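Local coordinates for protein aminopeptidase N (Francisella tularensis subsp. tularensis, PDB 5DLL) that probably degrades intracellular peptides as a zinc-dependent M1-family aminopeptidase, releasing amino acids, preferably alanine, one at a time from peptide N-termini, at residues E332-F337 with K414-Y419; E398-I403 with D431-A436. One frame throughout, in Å; residues are numbered along the deposited sequence.

In the fold
Both contacts lie in the catalytic M1 peptidase domain, on the same side of the chain's centre, with their own centres about 8 Å apart. Along the chain their segments alternate: 332-337, 398-403, 414-419, 431-436. Helix 390-423 serves both, its early turns in interaction 2 and its later turns in interaction 1. Helix 328-346, which brings Glu332 to the zinc ion, is the partner in interaction 1, and helix 430-439 is the partner in interaction 2. The two contacts touch where Ile400 packs against the backbone of Gly333 and Leu334. Apolar side chains of the three helices thus pack together next to the helix that supplies the glutamate ligand of the zinc ion.

Interaction 1 (E332-F337 with K414-Y419); sequences EGLTVF and KGMKLY. With ZN (zinc ion), chain B.
Leu334 reaches from helix 328-346 toward helix 390-423 and fits its forked end against two side chains, Met416 and Tyr419. One branch, CD1, meets the thioether, lying 4.3 Å from Met416 SD. The other branch, CD2, approaches the Tyr419 ring obliquely and comes within 4.5 Å of Tyr419 CE2. Leucine CG stands opposite the backbone N (chi1 -180°), which extends the fork across the gap, so that both methyl groups lie against the end of Met416 and CD2 also reaches the Tyr419 ring. Met416 bends the same way at all three torsions, bringing both the sulfur and the terminal methyl CE up to the leucine fork.

The touch is light. The segments bury 102 Å² between them, no hydrogen bond crosses, and the closest CA atoms, those of Leu334 and Met416, are 10.5 Å apart. Part of the space between the helices is taken by Phe433 of helix 430-439, which touches both Leu334 and Met416 and meets the Tyr419 ring edge-to-face.

Two residues before the leucine comes Glu332, the last ligand of the HExxH-(X)18-E zinc motif found in M1 peptidases. Its carboxylate grips the zinc ion with both oxygens, Glu332 OE1 and OE2 each 2.0 Å from the metal, and His309 and His313 supply the other protein ligands. The glutamate chain folds at chi2 (-65°), CG lying beside the backbone N, and its side chain leaves a different side of the helix from that of Leu334. Thr335 takes up a second-shell place: its side chain packs on both zinc-binding histidines, while OG1 is hydrogen-bonded to Lys331 O and to Thr316 OG1. One turn further along the helix from Gly333, Phe337 carries the apolar surface onward, its ring meeting that of Phe412 with the planes at about 60°.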
# COMPACT_ATOMS: atom_id res chain seq x y z
N GLU A 332 4.41 -1.15 10.65
CA GLU A 332 4.08 -1.23 9.24
C GLU A 332 5.15 -0.58 8.36
O GLU A 332 5.58 -1.19 7.39
CB GLU A 332 2.68 -0.66 8.96
CG GLU A 332 1.54 -1.59 9.40
CD GLU A 332 1.47 -2.91 8.63
OE1 GLU A 332 0.64 -3.73 9.06
OE2 GLU A 332 2.28 -3.05 7.69
N GLY A 333 5.60 0.62 8.72
CA GLY A 333 6.63 1.32 7.93
C GLY A 333 7.85 0.47 7.61
O GLY A 333 8.34 0.45 6.47
N LEU A 334 8.36 -0.22 8.63
CA LEU A 334 9.49 -1.13 8.46
C LEU A 334 9.13 -2.27 7.52
O LEU A 334 9.91 -2.61 6.63
CB LEU A 334 9.94 -1.67 9.82
CG LEU A 334 11.12 -2.64 9.85
CD1 LEU A 334 12.34 -2.06 9.15
CD2 LEU A 334 11.46 -3.02 11.28
N THR A 335 7.94 -2.85 7.69
CA THR A 335 7.47 -3.95 6.86
C THR A 335 7.09 -3.49 5.44
O THR A 335 7.14 -4.28 4.50
CB THR A 335 6.24 -4.65 7.49
OG1 THR A 335 6.48 -4.88 8.89
CG2 THR A 335 5.96 -5.97 6.81
N VAL A 336 6.68 -2.23 5.31
CA VAL A 336 6.39 -1.62 4.01
C VAL A 336 7.70 -1.39 3.26
O VAL A 336 7.81 -1.71 2.07
CB VAL A 336 5.62 -0.28 4.15
CG1 VAL A 336 5.63 0.50 2.84
CG2 VAL A 336 4.18 -0.53 4.59
N PHE A 337 8.68 -0.83 3.96
CA PHE A 337 10.01 -0.65 3.39
C PHE A 337 10.54 -1.99 2.88
O PHE A 337 11.10 -2.07 1.79
CB PHE A 337 10.97 -0.07 4.44
CG PHE A 337 12.41 -0.10 4.02
CD1 PHE A 337 12.91 0.86 3.16
CD2 PHE A 337 13.26 -1.10 4.48
CE1 PHE A 337 14.23 0.83 2.77
CE2 PHE A 337 14.59 -1.13 4.10
CZ PHE A 337 15.08 -0.17 3.24
N LYS A 414 23.44 -4.68 10.01
CA LYS A 414 24.02 -4.67 11.37
C LYS A 414 23.02 -4.12 12.39
O LYS A 414 22.97 -4.59 13.53
CB LYS A 414 25.30 -3.83 11.43
CG LYS A 414 26.57 -4.50 10.93
CD LYS A 414 27.75 -3.57 11.14
CE LYS A 414 29.07 -4.18 10.69
NZ LYS A 414 29.17 -4.32 9.21
N GLY A 415 22.26 -3.11 11.98
CA GLY A 415 21.24 -2.51 12.84
C GLY A 415 20.01 -3.38 13.03
O GLY A 415 19.42 -3.38 14.11
N MET A 416 19.61 -4.11 11.98
CA MET A 416 18.52 -5.10 12.09
C MET A 416 18.94 -6.23 13.01
O MET A 416 18.20 -6.63 13.90
CB MET A 416 18.17 -5.68 10.72
CG MET A 416 17.62 -4.68 9.71
SD MET A 416 16.08 -3.92 10.24
CE MET A 416 15.01 -5.35 10.34
N LYS A 417 20.14 -6.76 12.76
CA LYS A 417 20.74 -7.81 13.58
C LYS A 417 20.65 -7.47 15.08
O LYS A 417 20.22 -8.30 15.89
CB LYS A 417 22.20 -8.03 13.16
CG LYS A 417 22.95 -9.14 13.88
CD LYS A 417 22.81 -10.48 13.17
CE LYS A 417 23.63 -11.55 13.87
NZ LYS A 417 23.71 -12.81 13.07
N LEU A 418 21.04 -6.24 15.44
CA LEU A 418 21.01 -5.78 16.83
C LEU A 418 19.59 -5.52 17.33
O LEU A 418 19.27 -5.79 18.49
CB LEU A 418 21.84 -4.50 17.00
CG LEU A 418 22.06 -4.03 18.44
CD1 LEU A 418 22.88 -5.04 19.23
CD2 LEU A 418 22.71 -2.65 18.48
N TYR A 419 18.74 -4.99 16.45
CA TYR A 419 17.34 -4.73 16.77
C TYR A 419 16.64 -5.98 17.31
O TYR A 419 15.94 -5.91 18.31
CB TYR A 419 16.61 -4.18 15.54
CG TYR A 419 15.12 -3.95 15.71
CD1 TYR A 419 14.65 -2.88 16.47
CD2 TYR A 419 14.19 -4.78 15.09
CE1 TYR A 419 13.28 -2.65 16.62
CE2 TYR A 419 12.82 -4.56 15.23
CZ TYR A 419 12.38 -3.49 16.00
OH TYR A 419 11.02 -3.28 16.14
ZN ZN B . 1.08 -4.61 7.32

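Interaction 2 (E398-I403 with D431-A436); sequences EIIRMI and DDFVNA
This is a buried helix-to-helix contact, purely apolar, between an early part of helix 390-423 and the short helix 430-439 that follows it in the M1 peptidase domain. Phe433 carries most of one side of it, with a smaller share from Val434, its ring atom CE2 making the nearest approach to each of two isoleucines one turn apart. Ile403 points toward the opposing helix, and its CD1 comes to the ring edge, near the ring plane, 3.9 Å from Phe433 CE2. Because the Ile403 chain runs out extended (chi2 167°), the terminal methyl is what makes this touch.

Ile400 behaves differently. It meets the ring further back along its chain, with CG1 4.0 Å from Phe433 CE2, and its approach is oblique. Its side chain crosses that of the phenylalanine at about a right angle, whereas Ile403 and Phe433 run past each other in opposite directions. In the phenylalanine, CG is anti to the backbone N (chi1 177°), which sends the ring out into the space between the helices.

The backbones stay apart, the CA atoms of Ile403 and Val434 being nearest at 8.5 Å. Around this core, Ile400 also packs on Phe337 and Phe433 on Leu330, both of helix 328-346, while Ile399 and Val434 both lean on Tyr452 of helix 450-453.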
# COMPACT_ATOMS: atom_id res chain seq x y z
N GLU A 398 9.63 5.65 4.10
CA GLU A 398 10.62 6.63 3.64
C GLU A 398 11.62 6.98 4.73
O GLU A 398 12.81 7.15 4.45
CB GLU A 398 9.95 7.93 3.16
CG GLU A 398 9.16 7.80 1.87
CD GLU A 398 10.03 7.48 0.66
OE1 GLU A 398 10.91 8.32 0.33
OE2 GLU A 398 9.83 6.41 0.06
N ILE A 399 11.15 7.09 5.97
CA ILE A 399 12.02 7.40 7.10
C ILE A 399 12.98 6.24 7.38
O ILE A 399 14.16 6.46 7.69
CB ILE A 399 11.22 7.74 8.37
CG1 ILE A 399 10.36 9.00 8.16
CG2 ILE A 399 12.14 7.94 9.57
CD1 ILE A 399 11.13 10.26 7.85
N ILE A 400 12.48 5.02 7.26
CA ILE A 400 13.31 3.82 7.42
C ILE A 400 14.31 3.70 6.27
O ILE A 400 15.46 3.30 6.47
CB ILE A 400 12.42 2.57 7.55
CG1 ILE A 400 11.82 2.54 8.96
CG2 ILE A 400 13.21 1.29 7.29
CD1 ILE A 400 10.39 2.06 9.01
N ARG A 401 13.86 4.07 5.07
CA ARG A 401 14.73 4.12 3.89
C ARG A 401 15.84 5.16 4.02
O ARG A 401 16.95 4.95 3.55
CB ARG A 401 13.88 4.40 2.64
CG ARG A 401 14.68 4.48 1.35
CD ARG A 401 13.77 4.64 0.15
NE ARG A 401 12.95 3.44 -0.07
CZ ARG A 401 13.39 2.31 -0.61
NH1 ARG A 401 14.66 2.18 -0.99
NH2 ARG A 401 12.56 1.29 -0.77
N MET A 402 15.53 6.28 4.66
CA MET A 402 16.52 7.33 4.90
C MET A 402 17.66 6.88 5.82
O MET A 402 18.77 7.40 5.72
CB MET A 402 15.86 8.58 5.49
CG MET A 402 15.45 9.61 4.45
SD MET A 402 14.44 10.93 5.15
CE MET A 402 15.57 11.64 6.33
N ILE A 403 17.38 5.92 6.70
CA ILE A 403 18.40 5.34 7.56
C ILE A 403 19.24 4.35 6.76
O ILE A 403 20.45 4.24 6.97
CB ILE A 403 17.79 4.64 8.80
CG1 ILE A 403 16.94 5.61 9.62
CG2 ILE A 403 18.90 4.07 9.68
CD1 ILE A 403 16.06 4.95 10.66
N ASP A 431 11.71 4.93 18.80
CA ASP A 431 13.02 5.32 19.33
C ASP A 431 13.93 4.11 19.56
O ASP A 431 15.14 4.21 19.37
CB ASP A 431 12.87 6.13 20.62
CG ASP A 431 12.64 7.62 20.35
OD1 ASP A 431 11.92 7.95 19.38
OD2 ASP A 431 13.18 8.45 21.11
N ASP A 432 13.35 2.98 19.95
CA ASP A 432 14.13 1.74 20.13
C ASP A 432 14.76 1.25 18.81
O ASP A 432 15.86 0.69 18.82
CB ASP A 432 13.26 0.63 20.74
CG ASP A 432 12.86 0.91 22.18
OD1 ASP A 432 13.73 1.31 22.99
OD2 ASP A 432 11.66 0.73 22.51
N PHE A 433 14.07 1.46 17.70
CA PHE A 433 14.56 1.05 16.38
C PHE A 433 15.74 1.92 15.96
O PHE A 433 16.76 1.41 15.50
CB PHE A 433 13.45 1.14 15.33
CG PHE A 433 13.90 0.82 13.93
CD1 PHE A 433 14.07 -0.50 13.52
CD2 PHE A 433 14.16 1.83 13.01
CE1 PHE A 433 14.49 -0.80 12.24
CE2 PHE A 433 14.57 1.54 11.72
CZ PHE A 433 14.73 0.22 11.33
N VAL A 434 15.60 3.22 16.14
CA VAL A 434 16.65 4.18 15.79
C VAL A 434 17.90 3.96 16.66
O VAL A 434 19.01 4.09 16.17
CB VAL A 434 16.16 5.63 15.94
CG1 VAL A 434 17.29 6.62 15.72
CG2 VAL A 434 15.02 5.91 14.96
N ASN A 435 17.70 3.63 17.93
CA ASN A 435 18.82 3.36 18.83
C ASN A 435 19.65 2.15 18.39
O ASN A 435 20.87 2.22 18.37
CB ASN A 435 18.33 3.16 20.27
CG ASN A 435 17.81 4.44 20.91
OD1 ASN A 435 18.10 5.55 20.45
ND2 ASN A 435 17.05 4.29 21.98
N ALA A 436 18.98 1.07 18.01
CA ALA A 436 19.65 -0.14 17.52
C ALA A 436 20.42 0.13 16.23
O ALA A 436 21.53 -0.37 16.03
CB ALA A 436 18.64 -1.26 17.30